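Local atomic coordinates of fatty acyl CoA synthetase FADD13 (FATTY-ACYL-CoA SYNTHETASE) (Mycobacterium tuberculosis, PDB entry 3R44), a protein that belongs to the ANL superfamily of AMP-binding enzymes and is built from a large N-terminal part and a small C-terminal domain. Residues I206-P217 / F231-M242; E440-D448 / K504-V515. All blocks are in the same frame, centred on the assembly; numbering follows the deposited sequence.

The two contacts lie on opposite sides of the chain's centre, with their own centres about 41 Å apart and their nearest atoms about 20 Å apart, so neither touches the other. Interaction 1 comes first along the chain and closes before interaction 2 opens. It pairs two neighbouring parallel strands, 213-216 and 238-241, inside the large mixed sheet of the AMP-binding part. Interaction 2 belongs to the small C-terminal domain, where helix 504-511 packs on the edge strand 438-448 of a three-stranded sheet. The contacts share no sheet or helix: one joins strands within the large part, the other ties the chain's last helix to the small domain.

Interaction 1. Residues I206-P217 / F231-M242; sequences IDVRYRDRLLLP and FSAMRGVTLISM
Strands 213-216 and 238-241 pair in parallel as the two strands of a beta-alpha-beta unit whose connection is helix 223-235. Backbone hydrogen bonds run from Asp212 to Met242: Thr238 N donates to Asp212 O, Leu214 N to Thr238 O, and Ile240 N to Leu214 O at 2.7 Å, the last nearly straight at 177°. Leu216 continues the pattern with Ile240 and Met242. Ahead of the strands, Arg211 N, inside the 209-212 type II turn, reaches Gly236 O just past the helix end.

Apolar contacts fill the side facing the helix. Leu214 CB meets Val237 CG1 at 3.6 Å, while its CD1 comes within 4.0 Å of Phe231 CE2, the leucine and phenylalanine side chains crossing at about a right angle. Val208 CG2 touches Val237 CG2 at 3.7 Å. On the other face of the sheet, Arg213 lies alongside Thr238 and points the same way, with Thr238 CG2 over one face of the guanidinium; Glu257 forms a salt bridge with this arginine, and Gln33 O is hydrogen-bonded to Thr238 OG1.

Two waters bridge polar groups of the segments. One joins Arg211 O, Arg213 NH1 and Thr238 OG1. Arg235, bent at chi2 and chi3, lays one face of its guanidinium over the backbone N and CB of Tyr210, not over the ring, with NH1 3.6 Å from CB, and a second water in the guanidinium plane links Arg235 NH2 to Val208 O.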
loop_
_atom_site.group_PDB
_atom_site.type_symbol
_atom_site.label_atom_id
_atom_site.label_comp_id
_atom_site.label_asym_id
_atom_site.label_seq_id
_atom_site.Cartn_x
_atom_site.Cartn_y
_atom_site.Cartn_z
ATOM N N ILE A 206 16.104 -4.369 4.481
ATOM C CA ILE A 206 16.616 -3.020 4.146
ATOM C C ILE A 206 17.687 -2.638 5.147
ATOM O O ILE A 206 17.720 -3.193 6.257
ATOM C CB ILE A 206 15.510 -1.948 4.134
ATOM C CG1 ILE A 206 14.952 -1.668 5.520
ATOM C CG2 ILE A 206 14.381 -2.332 3.173
ATOM C CD1 ILE A 206 13.901 -0.497 5.457
ATOM N N ASP A 207 18.530 -1.651 4.792
ATOM C CA ASP A 207 19.541 -1.178 5.711
ATOM C C ASP A 207 18.908 -0.221 6.721
ATOM O O ASP A 207 19.019 0.989 6.587
ATOM C CB ASP A 207 20.703 -0.534 4.951
ATOM C CG ASP A 207 21.824 -0.014 5.869
ATOM O OD1 ASP A 207 21.874 -0.247 7.124
ATOM O OD2 ASP A 207 22.691 0.650 5.291
ATOM N N VAL A 208 18.209 -0.765 7.709
ATOM C CA VAL A 208 17.629 0.022 8.805
ATOM C C VAL A 208 18.429 -0.278 10.074
ATOM O O VAL A 208 18.877 -1.441 10.269
ATOM C CB VAL A 208 16.141 -0.249 9.008
ATOM C CG1 VAL A 208 15.866 -1.730 9.362
ATOM C CG2 VAL A 208 15.541 0.732 10.079
ATOM N N ARG A 209 18.652 0.753 10.899
ATOM C CA ARG A 209 19.579 0.689 12.047
ATOM C C ARG A 209 18.920 1.171 13.323
ATOM O O ARG A 209 18.028 2.014 13.286
ATOM C CB ARG A 209 20.803 1.547 11.747
ATOM C CG ARG A 209 21.484 1.200 10.433
ATOM C CD ARG A 209 22.613 2.154 10.133
ATOM N NE ARG A 209 23.066 1.947 8.776
ATOM C CZ ARG A 209 23.991 2.701 8.195
ATOM N NH1 ARG A 209 24.527 3.722 8.846
ATOM N NH2 ARG A 209 24.352 2.438 6.946
ATOM N N TYR A 210 19.347 0.594 14.441
ATOM C CA TYR A 210 18.952 1.047 15.755
ATOM C C TYR A 210 19.174 2.538 15.845
ATOM O O TYR A 210 20.230 3.029 15.438
ATOM C CB TYR A 210 19.770 0.347 16.808
ATOM C CG TYR A 210 19.444 0.778 18.226
ATOM C CD1 TYR A 210 18.135 0.828 18.676
ATOM C CD2 TYR A 210 20.458 1.146 19.122
ATOM C CE1 TYR A 210 17.822 1.224 20.018
ATOM C CE2 TYR A 210 20.153 1.543 20.454
ATOM C CZ TYR A 210 18.822 1.576 20.879
ATOM O OH TYR A 210 18.498 1.963 22.166
ATOM N N ARG A 211 18.166 3.246 16.357
ATOM C CA ARG A 211 18.153 4.698 16.527
ATOM C C ARG A 211 18.003 5.505 15.201
ATOM O O ARG A 211 18.036 6.731 15.243
ATOM C CB ARG A 211 19.372 5.174 17.357
ATOM C CG ARG A 211 19.442 4.530 18.740
ATOM C CD ARG A 211 20.473 5.081 19.723
ATOM N NE ARG A 211 19.994 6.365 20.219
ATOM C CZ ARG A 211 19.502 6.603 21.437
ATOM N NH1 ARG A 211 19.469 5.654 22.376
ATOM N NH2 ARG A 211 19.072 7.829 21.728
ATOM N N ASP A 212 17.791 4.838 14.048
ATOM C CA ASP A 212 17.462 5.571 12.822
ATOM C C ASP A 212 16.176 6.404 13.108
ATOM O O ASP A 212 15.341 6.070 13.953
ATOM C CB ASP A 212 17.185 4.648 11.621
ATOM C CG ASP A 212 18.424 4.250 10.840
ATOM O OD1 ASP A 212 19.505 4.885 10.978
ATOM O OD2 ASP A 212 18.341 3.273 10.019
ATOM N N ARG A 213 16.063 7.506 12.379
ATOM C CA ARG A 213 14.908 8.379 12.405
ATOM C C ARG A 213 14.240 8.338 11.044
ATOM O O ARG A 213 14.886 8.570 10.003
ATOM C CB ARG A 213 15.354 9.787 12.787
ATOM C CG ARG A 213 16.142 9.761 14.021
ATOM C CD ARG A 213 16.625 11.074 14.547
ATOM N NE ARG A 213 15.625 12.052 14.978
ATOM C CZ ARG A 213 15.133 12.143 16.207
ATOM N NH1 ARG A 213 15.463 11.241 17.101
ATOM N NH2 ARG A 213 14.307 13.140 16.538
ATOM N N LEU A 214 12.947 8.030 11.030
ATOM C CA LEU A 214 12.271 7.658 9.799
ATOM C C LEU A 214 11.074 8.571 9.568
ATOM O O LEU A 214 10.136 8.645 10.392
ATOM C CB LEU A 214 11.871 6.160 9.842
ATOM C CG LEU A 214 11.286 5.625 8.526
ATOM C CD1 LEU A 214 11.432 4.102 8.456
ATOM C CD2 LEU A 214 9.798 5.990 8.446
ATOM N N LEU A 215 11.084 9.258 8.431
ATOM C CA LEU A 215 9.995 10.163 8.053
ATOM C C LEU A 215 8.850 9.423 7.384
ATOM O O LEU A 215 9.050 8.700 6.367
ATOM C CB LEU A 215 10.520 11.246 7.128
ATOM C CG LEU A 215 9.446 12.155 6.569
ATOM C CD1 LEU A 215 8.958 13.105 7.680
ATOM C CD2 LEU A 215 10.024 12.902 5.327
ATOM N N LEU A 216 7.678 9.554 7.973
ATOM C CA LEU A 216 6.426 8.999 7.447
ATOM C C LEU A 216 5.508 10.142 7.032
ATOM O O LEU A 216 4.898 10.799 7.881
ATOM C CB LEU A 216 5.703 8.138 8.487
ATOM C CG LEU A 216 4.491 7.394 7.919
ATOM C CD1 LEU A 216 4.783 6.648 6.653
ATOM C CD2 LEU A 216 3.925 6.472 8.994
ATOM N N PRO A 217 5.404 10.382 5.716
ATOM C CA PRO A 217 4.551 11.483 5.304
ATOM C C PRO A 217 3.404 10.955 4.427
ATOM O O PRO A 217 2.828 11.732 3.615
ATOM C CB PRO A 217 5.504 12.319 4.462
ATOM C CG PRO A 217 6.255 11.229 3.689
ATOM C CD PRO A 217 6.359 10.053 4.636
ATOM N N PHE A 231 7.532 -1.933 12.280
ATOM C CA PHE A 231 8.947 -2.267 12.204
ATOM C C PHE A 231 9.813 -1.224 12.844
ATOM O O PHE A 231 10.871 -1.557 13.326
ATOM C CB PHE A 231 9.432 -2.769 10.828
ATOM C CG PHE A 231 9.818 -1.695 9.824
ATOM C CD1 PHE A 231 9.202 -1.680 8.558
ATOM C CD2 PHE A 231 10.795 -0.756 10.103
ATOM C CE1 PHE A 231 9.590 -0.718 7.570
ATOM C CE2 PHE A 231 11.212 0.178 9.140
ATOM C CZ PHE A 231 10.598 0.206 7.884
ATOM N N SER A 232 9.293 -0.017 12.969
ATOM C CA SER A 232 9.981 1.022 13.722
ATOM C C SER A 232 10.112 0.621 15.195
ATOM O O SER A 232 11.187 0.771 15.811
ATOM C CB SER A 232 9.298 2.378 13.565
ATOM O OG SER A 232 9.526 2.888 12.255
ATOM N N ALA A 233 9.025 0.172 15.816
ATOM C CA ALA A 233 9.129 -0.320 17.183
ATOM C C ALA A 233 10.018 -1.561 17.282
ATOM O O ALA A 233 10.803 -1.738 18.229
ATOM C CB ALA A 233 7.735 -0.593 17.768
ATOM N N MET A 234 9.877 -2.458 16.332
ATOM C CA MET A 234 10.687 -3.663 16.305
ATOM C C MET A 234 12.182 -3.367 16.316
ATOM O O MET A 234 12.928 -3.956 17.094
ATOM C CB MET A 234 10.345 -4.537 15.082
ATOM C CG MET A 234 11.218 -5.726 15.009
ATOM S SD MET A 234 10.580 -6.906 13.829
ATOM C CE MET A 234 8.882 -7.071 14.347
ATOM N N ARG A 235 12.603 -2.407 15.511
ATOM C CA ARG A 235 14.031 -2.106 15.363
ATOM C C ARG A 235 14.504 -0.965 16.292
ATOM O O ARG A 235 15.711 -0.800 16.478
ATOM C CB ARG A 235 14.305 -1.814 13.895
ATOM C CG ARG A 235 15.728 -1.258 13.468
ATOM C CD ARG A 235 16.877 -2.259 13.548
ATOM N NE ARG A 235 17.325 -2.423 14.908
ATOM C CZ ARG A 235 18.411 -3.098 15.289
ATOM N NH1 ARG A 235 18.698 -3.127 16.572
ATOM N NH2 ARG A 235 19.211 -3.717 14.405
ATOM N N GLY A 236 13.597 -0.190 16.879
ATOM C CA GLY A 236 13.991 0.941 17.713
ATOM C C GLY A 236 14.338 2.170 16.889
ATOM O O GLY A 236 15.395 2.813 17.035
ATOM N N VAL A 237 13.405 2.520 16.041
ATOM C CA VAL A 237 13.514 3.650 15.094
ATOM C C VAL A 237 12.590 4.711 15.594
ATOM O O VAL A 237 11.509 4.403 16.109
ATOM C CB VAL A 237 13.050 3.150 13.762
ATOM C CG1 VAL A 237 12.785 4.283 12.760
ATOM C CG2 VAL A 237 14.133 2.181 13.220
ATOM N N THR A 238 12.966 5.968 15.443
ATOM C CA THR A 238 12.114 7.071 15.816
ATOM C C THR A 238 11.284 7.460 14.609
ATOM O O THR A 238 11.835 7.827 13.579
ATOM C CB THR A 238 12.961 8.269 16.258
ATOM O OG1 THR A 238 13.822 7.894 17.334
ATOM C CG2 THR A 238 12.110 9.468 16.769
ATOM N N LEU A 239 9.958 7.457 14.726
ATOM C CA LEU A 239 9.071 7.938 13.664
ATOM C C LEU A 239 9.020 9.452 13.689
ATOM O O LEU A 239 8.779 10.030 14.750
ATOM C CB LEU A 239 7.660 7.410 13.857
ATOM C CG LEU A 239 7.486 5.982 13.468
ATOM C CD1 LEU A 239 6.057 5.589 13.942
ATOM C CD2 LEU A 239 7.563 5.826 11.959
ATOM N N ILE A 240 9.275 10.072 12.535
ATOM C CA ILE A 240 9.138 11.499 12.372
ATOM C C ILE A 240 7.897 11.671 11.522
ATOM O O ILE A 240 7.865 11.282 10.371
ATOM C CB ILE A 240 10.382 12.119 11.714
ATOM C CG1 ILE A 240 11.668 11.682 12.455
ATOM C CG2 ILE A 240 10.227 13.641 11.612
ATOM C CD1 ILE A 240 11.751 12.071 13.937
ATOM N N SER A 241 6.870 12.273 12.085
ATOM C CA SER A 241 5.602 12.334 11.400
ATOM C C SER A 241 5.328 13.687 10.729
ATOM O O SER A 241 5.448 14.757 11.367
ATOM C CB SER A 241 4.477 11.999 12.383
ATOM O OG SER A 241 3.228 12.227 11.785
ATOM N N MET A 242 4.942 13.617 9.451
ATOM C CA MET A 242 4.421 14.748 8.673
ATOM C C MET A 242 2.998 14.402 8.174
ATOM O O MET A 242 2.857 13.814 7.139
ATOM C CB MET A 242 5.352 15.107 7.478
ATOM C CG MET A 242 5.047 16.450 6.889
ATOM S SD MET A 242 6.044 16.862 5.386
ATOM C CE MET A 242 6.451 18.517 5.698
HETATM O O HOH W 1 19.821 -3.831 11.324
HETATM O O HOH W 2 16.664 8.233 16.993
HETATM O O HOH W 3 2.677 10.827 9.471
#

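Interaction 2. Residues E440-D448 / K504-V515; sequences EVAVIGLPD and KTVLREQYSATV
Helix 504-511 crosses strand 440-448 at -54°, the two segment axes approaching to 8.9 Å, in a helix-on-sheet packing within the C-terminal domain. Ala442, Ile444 and Leu446 send their side chains from the strand toward the helix. Leu507 CD1 presses on Ala442 CB at 3.5 Å, tighter than usual for two carbons. Ile444 sits between successive turns: its CG2 meets Lys504 CB, and its CD1 lies 3.8 Å from Arg508 CA and 4.0 Å from Leu507 CB. With CG1 between the backbone nitrogen and the carbonyl carbon (chi1 57°), this branch carries CD1 onto the helix backbone. Farther along, Leu446 CD2 touches Tyr511 CB, and beyond the helix Val515 CG2 packs 4.0 Å from Pro447 CD, the two side chains at about a right angle.

The polar contacts lie along one flank. Lys504, extended beyond CG, runs past Ile444 in the opposite direction and donates from NZ to Val443 O at 2.8 Å, in the carbonyl plane. Glu429 of helix 425-432 forms a salt bridge with the same NZ and accepts a hydrogen bond from Val443 N. Arg508 reaches the strand through water: one molecule joins its NH2 to Gly445 N, a second accepts from its NE and lies where it could donate to Gly445 O, while Asp414 pairs with NH2. Strand and helix are thus held by an apolar interface bordered by two cations, each with a carboxylate partner that probably offsets its charge.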
loop_
_atom_site.group_PDB
_atom_site.type_symbol
_atom_site.label_atom_id
_atom_site.label_comp_id
_atom_site.label_asym_id
_atom_site.label_seq_id
_atom_site.Cartn_x
_atom_site.Cartn_y
_atom_site.Cartn_z
ATOM N N GLU A 440 4.298 4.737 -29.274
ATOM C CA GLU A 440 3.779 4.425 -27.958
ATOM C C GLU A 440 2.446 3.705 -28.109
ATOM O O GLU A 440 1.710 3.920 -29.086
ATOM C CB GLU A 440 3.531 5.683 -27.090
ATOM C CG GLU A 440 4.699 6.637 -26.785
ATOM C CD GLU A 440 4.167 8.012 -26.361
ATOM O OE1 GLU A 440 3.643 8.142 -25.237
ATOM O OE2 GLU A 440 4.254 8.950 -27.168
ATOM N N VAL A 441 2.132 2.870 -27.123
ATOM C CA VAL A 441 0.822 2.165 -27.077
ATOM C C VAL A 441 0.379 1.942 -25.646
ATOM O O VAL A 441 1.193 1.613 -24.771
ATOM C CB VAL A 441 0.835 0.807 -27.858
ATOM C CG1 VAL A 441 1.856 -0.122 -27.311
ATOM C CG2 VAL A 441 -0.555 0.137 -27.831
ATOM N N ALA A 442 -0.894 2.161 -25.381
ATOM C CA ALA A 442 -1.489 1.801 -24.095
ATOM C C ALA A 442 -2.764 1.116 -24.416
ATOM O O ALA A 442 -3.528 1.628 -25.229
ATOM C CB ALA A 442 -1.788 3.034 -23.300
ATOM N N VAL A 443 -3.074 0.022 -23.705
ATOM C CA VAL A 443 -4.308 -0.743 -23.906
ATOM C C VAL A 443 -5.171 -0.639 -22.648
ATOM O O VAL A 443 -4.655 -0.795 -21.520
ATOM C CB VAL A 443 -4.029 -2.220 -24.274
ATOM C CG1 VAL A 443 -5.332 -3.100 -24.225
ATOM C CG2 VAL A 443 -3.362 -2.305 -25.672
ATOM N N ILE A 444 -6.440 -0.323 -22.865
ATOM C CA ILE A 444 -7.479 -0.304 -21.827
ATOM C C ILE A 444 -8.731 -1.044 -22.266
ATOM O O ILE A 444 -9.019 -1.201 -23.460
ATOM C CB ILE A 444 -7.920 1.128 -21.440
ATOM C CG1 ILE A 444 -8.421 1.890 -22.670
ATOM C CG2 ILE A 444 -6.773 1.850 -20.733
ATOM C CD1 ILE A 444 -9.175 3.228 -22.332
ATOM N N GLY A 445 -9.544 -1.433 -21.298
ATOM C CA GLY A 445 -10.831 -1.968 -21.640
ATOM C C GLY A 445 -11.794 -0.801 -21.727
ATOM O O GLY A 445 -11.663 0.178 -20.944
ATOM N N LEU A 446 -12.715 -0.885 -22.684
ATOM C CA LEU A 446 -13.819 0.057 -22.805
ATOM C C LEU A 446 -15.086 -0.736 -22.701
ATOM O O LEU A 446 -15.134 -1.871 -23.188
ATOM C CB LEU A 446 -13.786 0.772 -24.162
ATOM C CG LEU A 446 -12.659 1.793 -24.297
ATOM C CD1 LEU A 446 -12.634 2.374 -25.680
ATOM C CD2 LEU A 446 -12.741 2.921 -23.280
ATOM N N PRO A 447 -16.124 -0.142 -22.097
ATOM C CA PRO A 447 -17.322 -0.901 -21.918
ATOM C C PRO A 447 -17.964 -1.294 -23.233
ATOM O O PRO A 447 -17.893 -0.569 -24.217
ATOM C CB PRO A 447 -18.244 0.017 -21.091
ATOM C CG PRO A 447 -17.532 1.285 -20.879
ATOM C CD PRO A 447 -16.183 1.207 -21.497
ATOM N N ASP A 448 -18.600 -2.458 -23.239
ATOM C CA ASP A 448 -19.236 -2.938 -24.453
ATOM C C ASP A 448 -20.466 -3.774 -24.095
ATOM O O ASP A 448 -20.341 -4.747 -23.337
ATOM C CB ASP A 448 -18.244 -3.752 -25.291
ATOM C CG ASP A 448 -18.775 -4.066 -26.676
ATOM O OD1 ASP A 448 -18.432 -3.324 -27.617
ATOM O OD2 ASP A 448 -19.581 -5.023 -26.802
ATOM N N LYS A 504 -3.719 5.158 -17.007
ATOM C CA LYS A 504 -4.884 4.426 -17.571
ATOM C C LYS A 504 -6.253 4.927 -17.099
ATOM O O LYS A 504 -7.242 4.862 -17.857
ATOM C CB LYS A 504 -4.714 2.918 -17.399
ATOM C CG LYS A 504 -3.564 2.444 -18.214
ATOM C CD LYS A 504 -3.432 0.971 -18.303
ATOM C CE LYS A 504 -2.373 0.651 -19.376
ATOM N NZ LYS A 504 -2.457 -0.688 -19.788
ATOM N N THR A 505 -6.339 5.488 -15.890
ATOM C CA THR A 505 -7.605 6.054 -15.420
ATOM C C THR A 505 -7.990 7.267 -16.285
ATOM O O THR A 505 -9.143 7.467 -16.628
ATOM C CB THR A 505 -7.495 6.537 -13.970
ATOM O OG1 THR A 505 -6.353 7.405 -13.877
ATOM C CG2 THR A 505 -7.268 5.392 -13.034
ATOM N N VAL A 506 -7.000 8.072 -16.639
ATOM C CA VAL A 506 -7.217 9.215 -17.566
ATOM C C VAL A 506 -7.604 8.718 -18.983
ATOM O O VAL A 506 -8.594 9.203 -19.572
ATOM C CB VAL A 506 -6.032 10.192 -17.585
ATOM C CG1 VAL A 506 -6.284 11.323 -18.619
ATOM C CG2 VAL A 506 -5.819 10.800 -16.131
ATOM N N LEU A 507 -6.896 7.702 -19.484
ATOM C CA LEU A 507 -7.286 7.120 -20.743
ATOM C C LEU A 507 -8.721 6.702 -20.755
ATOM O O LEU A 507 -9.414 6.996 -21.718
ATOM C CB LEU A 507 -6.448 5.922 -21.093
ATOM C CG LEU A 507 -5.098 6.252 -21.722
ATOM C CD1 LEU A 507 -4.258 4.918 -21.756
ATOM C CD2 LEU A 507 -5.213 6.851 -23.149
ATOM N N ARG A 508 -9.181 5.991 -19.710
ATOM C CA ARG A 508 -10.570 5.520 -19.657
ATOM C C ARG A 508 -11.557 6.690 -19.670
ATOM O O ARG A 508 -12.603 6.596 -20.307
ATOM C CB ARG A 508 -10.860 4.635 -18.403
ATOM C CG ARG A 508 -10.114 3.319 -18.388
ATOM C CD ARG A 508 -10.358 2.510 -17.090
ATOM N NE ARG A 508 -9.368 1.453 -17.092
ATOM C CZ ARG A 508 -8.293 1.376 -16.318
ATOM N NH1 ARG A 508 -8.045 2.282 -15.364
ATOM N NH2 ARG A 508 -7.461 0.353 -16.514
ATOM N N GLU A 509 -11.190 7.795 -19.006
ATOM C CA GLU A 509 -11.977 9.007 -19.010
ATOM C C GLU A 509 -12.025 9.625 -20.395
ATOM O O GLU A 509 -13.063 10.094 -20.854
ATOM C CB GLU A 509 -11.339 10.061 -18.095
ATOM C CG GLU A 509 -11.641 9.966 -16.608
ATOM C CD GLU A 509 -10.745 10.933 -15.780
ATOM O OE1 GLU A 509 -10.427 12.053 -16.270
ATOM O OE2 GLU A 509 -10.344 10.562 -14.652
ATOM N N GLN A 510 -10.868 9.709 -21.025
ATOM C CA GLN A 510 -10.769 10.317 -22.338
ATOM C C GLN A 510 -11.677 9.619 -23.328
ATOM O O GLN A 510 -12.473 10.278 -24.031
ATOM C CB GLN A 510 -9.330 10.245 -22.824
ATOM C CG GLN A 510 -8.388 11.287 -22.216
ATOM C CD GLN A 510 -6.981 11.123 -22.696
ATOM O OE1 GLN A 510 -6.627 10.093 -23.262
ATOM N NE2 GLN A 510 -6.170 12.143 -22.511
ATOM N N TYR A 511 -11.570 8.296 -23.397
ATOM C CA TYR A 511 -12.308 7.544 -24.363
ATOM C C TYR A 511 -13.715 7.074 -23.954
ATOM O O TYR A 511 -14.386 6.414 -24.743
ATOM C CB TYR A 511 -11.433 6.428 -24.964
ATOM C CG TYR A 511 -10.250 7.064 -25.616
ATOM C CD1 TYR A 511 -10.381 7.700 -26.859
ATOM C CD2 TYR A 511 -9.015 7.094 -24.973
ATOM C CE1 TYR A 511 -9.305 8.359 -27.443
ATOM C CE2 TYR A 511 -7.922 7.745 -25.548
ATOM C CZ TYR A 511 -8.076 8.361 -26.815
ATOM O OH TYR A 511 -6.996 9.019 -27.394
ATOM N N SER A 512 -14.220 7.522 -22.803
ATOM C CA SER A 512 -15.600 7.232 -22.457
ATOM C C SER A 512 -16.534 7.855 -23.499
ATOM O O SER A 512 -17.627 7.352 -23.693
ATOM C CB SER A 512 -16.000 7.751 -21.063
ATOM O OG SER A 512 -16.028 9.158 -21.091
ATOM N N ALA A 513 -16.084 8.903 -24.196
ATOM C CA ALA A 513 -16.936 9.537 -25.226
ATOM C C ALA A 513 -17.136 8.677 -26.481
ATOM O O ALA A 513 -17.953 9.033 -27.338
ATOM C CB ALA A 513 -16.369 10.881 -25.628
ATOM N N THR A 514 -16.384 7.588 -26.618
ATOM C CA THR A 514 -16.443 6.765 -27.823
ATOM C C THR A 514 -17.386 5.565 -27.690
ATOM O O THR A 514 -17.588 4.835 -28.647
ATOM C CB THR A 514 -15.059 6.295 -28.237
ATOM O OG1 THR A 514 -14.531 5.396 -27.268
ATOM C CG2 THR A 514 -14.129 7.504 -28.397
ATOM N N VAL A 515 -17.981 5.383 -26.522
ATOM C CA VAL A 515 -18.798 4.211 -26.303
ATOM C C VAL A 515 -20.121 4.632 -25.717
ATOM O O VAL A 515 -20.206 5.685 -25.087
ATOM C CB VAL A 515 -18.093 3.176 -25.374
ATOM C CG1 VAL A 515 -16.962 2.460 -26.170
ATOM C CG2 VAL A 515 -17.576 3.857 -24.095
HETATM O O HOH W 4 -8.197 -1.697 -18.535
HETATM O O HOH W 5 -10.575 -0.500 -18.333
#